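Local coordinates for flocculation protein FLO11 (Saccharomyces cerevisiae, PDB 4UYT) that mediates homotypic adhesion between yeast cells, through a fibronectin type III-like N-terminal domain whose surface bands of aromatic residues bind other copies of itself, at residues A[67-75]-A[97-105]; A[4-12]-A[166-174]. All coordinates share one frame; numbering follows the deposited sequence.

Interaction 1 (A[67-75]-A[97-105]); sequences LKIIGVTGP and FTATFEVYA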
# COMPACT_ATOMS: atom_id res chain seq x y z
N LEU A 67 11.28 5.25 -2.42
CA LEU A 67 9.97 4.63 -2.27
C LEU A 67 9.74 4.46 -0.77
O LEU A 67 10.57 3.89 -0.07
CB LEU A 67 9.97 3.28 -2.98
CG LEU A 67 8.64 2.52 -2.93
CD1 LEU A 67 7.56 3.27 -3.66
CD2 LEU A 67 8.82 1.13 -3.52
N LYS A 68 8.61 4.97 -0.29
CA LYS A 68 8.31 4.82 1.12
C LYS A 68 6.83 4.82 1.31
O LYS A 68 6.07 5.44 0.56
CB LYS A 68 8.96 5.90 1.96
CG LYS A 68 8.62 7.31 1.62
CD LYS A 68 9.27 8.25 2.64
CE LYS A 68 9.15 9.69 2.25
NZ LYS A 68 9.84 10.50 3.29
N ILE A 69 6.43 4.12 2.35
CA ILE A 69 5.05 4.12 2.80
C ILE A 69 4.96 5.24 3.85
O ILE A 69 5.80 5.34 4.75
CB ILE A 69 4.66 2.77 3.41
CG1 ILE A 69 5.11 1.61 2.54
CG2 ILE A 69 3.18 2.75 3.66
CD1 ILE A 69 4.74 0.25 3.04
N ILE A 70 3.97 6.10 3.70
CA ILE A 70 3.78 7.22 4.59
C ILE A 70 2.35 7.25 5.10
O ILE A 70 1.46 6.58 4.57
CB ILE A 70 4.11 8.56 3.89
CG1 ILE A 70 3.24 8.80 2.64
CG2 ILE A 70 5.59 8.62 3.55
CD1 ILE A 70 3.43 10.16 2.01
N GLY A 71 2.13 8.04 6.13
CA GLY A 71 0.80 8.18 6.68
C GLY A 71 0.30 6.91 7.35
O GLY A 71 -0.88 6.69 7.41
N VAL A 72 1.22 6.10 7.89
CA VAL A 72 0.83 4.84 8.49
C VAL A 72 0.40 5.09 9.93
O VAL A 72 1.09 5.77 10.71
CB VAL A 72 1.98 3.82 8.50
CG1 VAL A 72 1.57 2.54 9.21
CG2 VAL A 72 2.39 3.50 7.07
N THR A 73 -0.76 4.56 10.29
CA THR A 73 -1.21 4.53 11.66
C THR A 73 -0.71 3.22 12.24
O THR A 73 -1.26 2.16 11.95
CB THR A 73 -2.74 4.63 11.74
OG1 THR A 73 -3.16 5.86 11.13
CG2 THR A 73 -3.20 4.55 13.17
N GLY A 74 0.36 3.28 13.01
CA GLY A 74 1.06 2.08 13.49
C GLY A 74 2.30 2.51 14.27
O GLY A 74 2.51 3.70 14.50
N PRO A 75 3.12 1.56 14.68
CA PRO A 75 4.29 1.88 15.48
C PRO A 75 5.26 2.79 14.76
O PRO A 75 5.94 3.57 15.41
CB PRO A 75 4.91 0.50 15.80
CG PRO A 75 3.76 -0.48 15.64
CD PRO A 75 2.90 0.12 14.57
N PHE A 97 6.50 -5.48 -5.94
CA PHE A 97 7.16 -5.55 -4.65
C PHE A 97 6.19 -5.91 -3.57
O PHE A 97 4.98 -5.77 -3.71
CB PHE A 97 7.91 -4.25 -4.30
CG PHE A 97 7.04 -3.03 -4.09
CD1 PHE A 97 6.52 -2.72 -2.84
CD2 PHE A 97 6.75 -2.15 -5.16
CE1 PHE A 97 5.76 -1.57 -2.66
CE2 PHE A 97 5.98 -1.00 -4.97
CZ PHE A 97 5.49 -0.73 -3.71
N THR A 98 6.76 -6.37 -2.47
CA THR A 98 6.03 -6.62 -1.26
C THR A 98 6.63 -5.80 -0.13
O THR A 98 7.77 -5.38 -0.16
CB THR A 98 6.02 -8.11 -0.87
OG1 THR A 98 7.36 -8.55 -0.60
CG2 THR A 98 5.41 -8.95 -1.94
N ALA A 99 5.83 -5.60 0.90
CA ALA A 99 6.29 -4.95 2.13
C ALA A 99 5.49 -5.50 3.27
O ALA A 99 4.30 -5.76 3.11
CB ALA A 99 6.14 -3.44 2.03
N THR A 100 6.13 -5.61 4.43
CA THR A 100 5.49 -6.06 5.66
C THR A 100 5.72 -5.02 6.74
O THR A 100 6.84 -4.57 6.94
CB THR A 100 6.02 -7.45 6.07
OG1 THR A 100 5.74 -8.42 5.05
CG2 THR A 100 5.39 -7.92 7.35
N PHE A 101 4.66 -4.64 7.43
CA PHE A 101 4.75 -3.59 8.43
C PHE A 101 3.55 -3.71 9.33
O PHE A 101 2.64 -4.47 9.06
CB PHE A 101 4.87 -2.19 7.82
CG PHE A 101 3.72 -1.82 6.91
CD1 PHE A 101 3.68 -2.24 5.57
CD2 PHE A 101 2.69 -1.03 7.37
CE1 PHE A 101 2.64 -1.91 4.75
CE2 PHE A 101 1.65 -0.67 6.52
CZ PHE A 101 1.63 -1.12 5.22
N GLU A 102 3.58 -2.96 10.44
CA GLU A 102 2.52 -3.02 11.43
C GLU A 102 1.59 -1.80 11.33
O GLU A 102 2.00 -0.67 11.08
CB GLU A 102 3.10 -3.16 12.84
CG GLU A 102 3.72 -4.52 13.07
CD GLU A 102 4.37 -4.64 14.44
OE1 GLU A 102 4.98 -3.69 14.94
OE2 GLU A 102 4.31 -5.71 15.01
N VAL A 103 0.31 -2.09 11.59
CA VAL A 103 -0.72 -1.07 11.63
C VAL A 103 -1.53 -1.27 12.89
O VAL A 103 -1.65 -2.38 13.40
CB VAL A 103 -1.64 -1.12 10.40
CG1 VAL A 103 -0.85 -0.85 9.13
CG2 VAL A 103 -2.40 -2.43 10.31
N TYR A 104 -2.15 -0.18 13.34
CA TYR A 104 -3.17 -0.24 14.35
C TYR A 104 -4.52 -0.13 13.63
O TYR A 104 -4.81 0.88 12.98
CB TYR A 104 -3.05 0.92 15.34
CG TYR A 104 -1.71 1.13 15.97
CD1 TYR A 104 -0.93 0.08 16.46
CD2 TYR A 104 -1.22 2.44 16.13
CE1 TYR A 104 0.29 0.30 17.07
CE2 TYR A 104 0.00 2.66 16.73
CZ TYR A 104 0.75 1.60 17.21
OH TYR A 104 1.95 1.87 17.80
N ALA A 105 -5.30 -1.21 13.67
CA ALA A 105 -6.60 -1.26 12.94
C ALA A 105 -7.69 -1.29 13.96
O ALA A 105 -7.79 -2.26 14.72
CB ALA A 105 -6.65 -2.48 12.03
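Y104 and P75 bury the largest areas here, and the Y104 ring lies against G74 and P75 together. The phenol lies along the turn that follows strand 64-70: G74 CA sits over one face of the ring, 3.5 Å from its centroid and displaced toward the rim, a CH-pi contact. The lack of a side chain at G74 suits the close pass of its backbone by E102 O and V103 CA. P75 continues along the same ring, its CD 3.6 Å from Y104 CE1, while P75 CA reaches Y104 OH at 3.3 Å. E102 crosses P75 at about a right angle, its OE1 3.5 Å from P75 CG. One hydrogen bond ties the backbones together, Y104 N to T73 O at 2.9 Å and nearly straight (167°), with V103 CA adding a CA-H...O contact to the same oxygen.

Further back the two strands, 10.1 Å apart at closest approach and crossing at -37°, belong to different sheets and meet through side chains alone. With I69 CG1 beside the backbone N (chi1 -46°) and the chain extended beyond it, CD1 reaches F101 CE1 at 3.5 Å; L67 CD2 lies over one face of F97. F119, edge-to-face with F101, and L81 of strand 79-83 continue this core. The chemistry is thus divided: apolar contacts join the sheets of the sandwich inside, whereas at its margin a single backbone bond and an aromatic face fix the turn.

Interaction 2 (A[4-12]-A[166-174]); sequences EGTSCNSIV and FYWNIDCDN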
# COMPACT_ATOMS: atom_id res chain seq x y z
N GLU A 4 3.13 -15.70 19.84
CA GLU A 4 2.47 -16.38 18.71
C GLU A 4 1.62 -15.39 17.95
O GLU A 4 0.73 -14.77 18.50
CB GLU A 4 1.58 -17.50 19.23
CG GLU A 4 2.29 -18.55 20.08
CD GLU A 4 3.46 -19.19 19.39
OE1 GLU A 4 3.24 -19.78 18.30
OE2 GLU A 4 4.60 -19.07 19.89
N GLY A 5 1.87 -15.25 16.66
CA GLY A 5 0.99 -14.47 15.78
C GLY A 5 -0.30 -15.22 15.60
O GLY A 5 -0.35 -16.46 15.71
N THR A 6 -1.37 -14.50 15.28
CA THR A 6 -2.66 -15.10 14.95
C THR A 6 -3.04 -14.71 13.52
O THR A 6 -3.32 -13.54 13.27
CB THR A 6 -3.76 -14.69 15.93
OG1 THR A 6 -3.33 -14.89 17.28
CG2 THR A 6 -5.00 -15.50 15.71
N SER A 7 -2.99 -15.66 12.60
CA SER A 7 -3.26 -15.35 11.21
C SER A 7 -4.75 -15.19 10.95
O SER A 7 -5.55 -16.01 11.37
CB SER A 7 -2.70 -16.42 10.31
OG SER A 7 -1.30 -16.47 10.41
N CYS A 8 -5.09 -14.12 10.23
CA CYS A 8 -6.44 -13.89 9.73
C CYS A 8 -6.67 -14.71 8.47
O CYS A 8 -5.90 -14.67 7.53
CB CYS A 8 -6.64 -12.43 9.38
SG CYS A 8 -7.17 -11.32 10.71
N ASN A 9 -7.79 -15.41 8.41
CA ASN A 9 -8.13 -16.22 7.25
C ASN A 9 -8.73 -15.41 6.10
O ASN A 9 -8.39 -15.64 4.97
CB ASN A 9 -9.09 -17.33 7.62
CG ASN A 9 -8.46 -18.39 8.52
OD1 ASN A 9 -7.24 -18.51 8.66
ND2 ASN A 9 -9.31 -19.15 9.18
N SER A 10 -9.59 -14.47 6.41
CA SER A 10 -10.33 -13.71 5.39
C SER A 10 -9.88 -12.25 5.39
O SER A 10 -10.19 -11.50 6.29
CB SER A 10 -11.81 -13.76 5.70
OG SER A 10 -12.58 -13.00 4.76
N ILE A 11 -9.24 -11.84 4.30
CA ILE A 11 -8.78 -10.49 4.10
C ILE A 11 -9.65 -9.96 2.96
O ILE A 11 -9.62 -10.51 1.86
CB ILE A 11 -7.29 -10.45 3.73
CG1 ILE A 11 -6.44 -11.10 4.83
CG2 ILE A 11 -6.86 -9.03 3.47
CD1 ILE A 11 -5.05 -11.42 4.38
N VAL A 12 -10.43 -8.93 3.23
CA VAL A 12 -11.48 -8.52 2.30
C VAL A 12 -11.18 -7.16 1.69
O VAL A 12 -10.97 -6.18 2.41
CB VAL A 12 -12.83 -8.50 3.01
CG1 VAL A 12 -13.94 -8.18 2.03
CG2 VAL A 12 -13.08 -9.84 3.68
N PHE A 166 -9.11 -2.30 2.84
CA PHE A 166 -9.26 -3.70 3.20
C PHE A 166 -9.73 -3.79 4.63
O PHE A 166 -9.49 -2.89 5.44
CB PHE A 166 -7.93 -4.45 3.07
CG PHE A 166 -7.51 -4.62 1.65
CD1 PHE A 166 -6.86 -3.60 0.97
CD2 PHE A 166 -7.76 -5.82 0.97
CE1 PHE A 166 -6.52 -3.76 -0.36
CE2 PHE A 166 -7.39 -5.98 -0.36
CZ PHE A 166 -6.77 -4.96 -1.00
N TYR A 167 -10.33 -4.93 4.96
CA TYR A 167 -10.70 -5.19 6.35
C TYR A 167 -10.50 -6.67 6.65
O TYR A 167 -10.32 -7.51 5.78
CB TYR A 167 -12.13 -4.71 6.61
CG TYR A 167 -13.25 -5.44 5.89
CD1 TYR A 167 -13.68 -6.68 6.33
CD2 TYR A 167 -13.97 -4.83 4.88
CE1 TYR A 167 -14.75 -7.33 5.79
CE2 TYR A 167 -15.08 -5.48 4.31
CZ TYR A 167 -15.44 -6.75 4.78
OH TYR A 167 -16.52 -7.44 4.27
N TRP A 168 -10.50 -6.98 7.94
CA TRP A 168 -10.22 -8.33 8.42
C TRP A 168 -10.76 -8.47 9.85
O TRP A 168 -11.22 -7.52 10.46
CB TRP A 168 -8.74 -8.64 8.38
CG TRP A 168 -7.87 -7.66 9.10
CD1 TRP A 168 -7.64 -7.57 10.45
CD2 TRP A 168 -7.10 -6.62 8.51
NE1 TRP A 168 -6.79 -6.53 10.73
CE2 TRP A 168 -6.41 -5.94 9.56
CE3 TRP A 168 -6.87 -6.21 7.19
CZ2 TRP A 168 -5.50 -4.93 9.34
CZ3 TRP A 168 -5.97 -5.20 6.96
CH2 TRP A 168 -5.29 -4.57 8.03
N ASN A 169 -10.68 -9.68 10.37
CA ASN A 169 -11.23 -9.97 11.68
C ASN A 169 -10.42 -9.34 12.83
O ASN A 169 -9.19 -9.45 12.87
CB ASN A 169 -11.36 -11.46 11.93
CG ASN A 169 -12.59 -12.06 11.27
OD1 ASN A 169 -13.03 -11.63 10.20
ND2 ASN A 169 -13.15 -13.06 11.90
N ILE A 170 -11.14 -8.77 13.77
CA ILE A 170 -10.55 -8.26 15.02
C ILE A 170 -9.79 -9.39 15.70
O ILE A 170 -10.30 -10.51 15.88
CB ILE A 170 -11.65 -7.70 15.92
CG1 ILE A 170 -12.30 -6.46 15.29
CG2 ILE A 170 -11.10 -7.36 17.31
CD1 ILE A 170 -13.64 -6.10 15.90
N ASP A 171 -8.55 -9.09 16.08
CA ASP A 171 -7.62 -10.00 16.74
C ASP A 171 -7.35 -11.27 15.90
O ASP A 171 -6.80 -12.25 16.40
CB ASP A 171 -8.09 -10.37 18.14
CG ASP A 171 -8.30 -9.15 19.02
OD1 ASP A 171 -7.65 -8.10 18.74
OD2 ASP A 171 -9.12 -9.22 19.96
N CYS A 172 -7.72 -11.22 14.61
CA CYS A 172 -7.67 -12.41 13.77
C CYS A 172 -8.34 -13.62 14.41
O CYS A 172 -7.94 -14.75 14.19
CB CYS A 172 -6.31 -12.72 13.25
SG CYS A 172 -5.70 -11.39 12.15
N ASP A 173 -9.39 -13.37 15.19
CA ASP A 173 -10.20 -14.44 15.72
C ASP A 173 -11.13 -14.92 14.61
O ASP A 173 -12.15 -14.30 14.30
CB ASP A 173 -11.00 -13.97 16.90
CG ASP A 173 -11.87 -15.03 17.49
OD1 ASP A 173 -12.04 -16.10 16.87
OD2 ASP A 173 -12.34 -14.84 18.65
N ASN A 174 -10.75 -16.01 13.97
CA ASN A 174 -11.46 -16.48 12.78
C ASN A 174 -12.79 -17.14 13.09
O ASN A 174 -13.55 -17.45 12.18
CB ASN A 174 -10.57 -17.44 12.01
CG ASN A 174 -9.33 -16.77 11.49
OD1 ASN A 174 -8.19 -17.13 11.89
ND2 ASN A 174 -9.50 -15.78 10.69
O HOH W 1 -9.87 -12.02 8.92
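V12 lies over one face of the Y167 ring, its CB 3.7 Å from the centroid and displaced toward the rim. The tyrosine's chi1 of 67° puts CG between its own backbone N and carbonyl carbon, and from there the ring reaches across to the neighbouring strand, where V12 CG1 comes within 3.4 Å of Y167 CZ. Beneath this CH-pi contact the same two residues form an antiparallel hydrogen-bonded pair: V12 N to Y167 O and Y167 N to V12 O are both 2.9 Å, the first the straighter at 172°. On the other side of the strand I11 CG2 makes a looser approach to F166.

Beyond this pair the backbones separate, and a water bridges them, donating to S10 O and accepting from N169 N. The connection then becomes covalent. C8 and C172 form a disulfide with a chi3 of -92°, near the relaxed right angle, and C8 SG also stands obliquely beside W168, 3.8 Å from its CD1. Farther out the side-chain amides of N9 and N174 are stacked, their planes nearly parallel although the side chains cross at about a right angle. N169 braces the turn carrying C172 by donating ND2 to D173 O at 2.9 Å; the acceptor lies in the amide plane of N169, but the donor stands above the carbonyl plane.

Strand 166-169 is the middle of a three-stranded antiparallel sheet, between strands 12-13 and 113-115. Across its inner side W168 meets Y47 edge-to-face and packs on I49 of strand 46-55, while strand 6-7 pairs with strand 32-43. The disulfide links the end of an edge strand of one sheet to the turn that follows the central strand of another.

Interaction 1 and interaction 2 have centres about 17 Å apart and touch through W168, whose CZ2 packs against A105 CB at 3.8 Å and against V103 CG2. They share the four-stranded antiparallel sheet: strands 6-7 and 96-104 are its two outermost strands, with 32-43 and 46-55 between them. Along the chain, segments 67-75 and 97-105 both fall between 4-12 and 166-174, so interaction 2 brings the two ends of the Flo11 domain together whereas interaction 1 joins strands from the middle of its sequence. One principle emerges: apolar packing unites the sheets centrally, while a disulfide secures the terminal segments of this secreted adhesin domain.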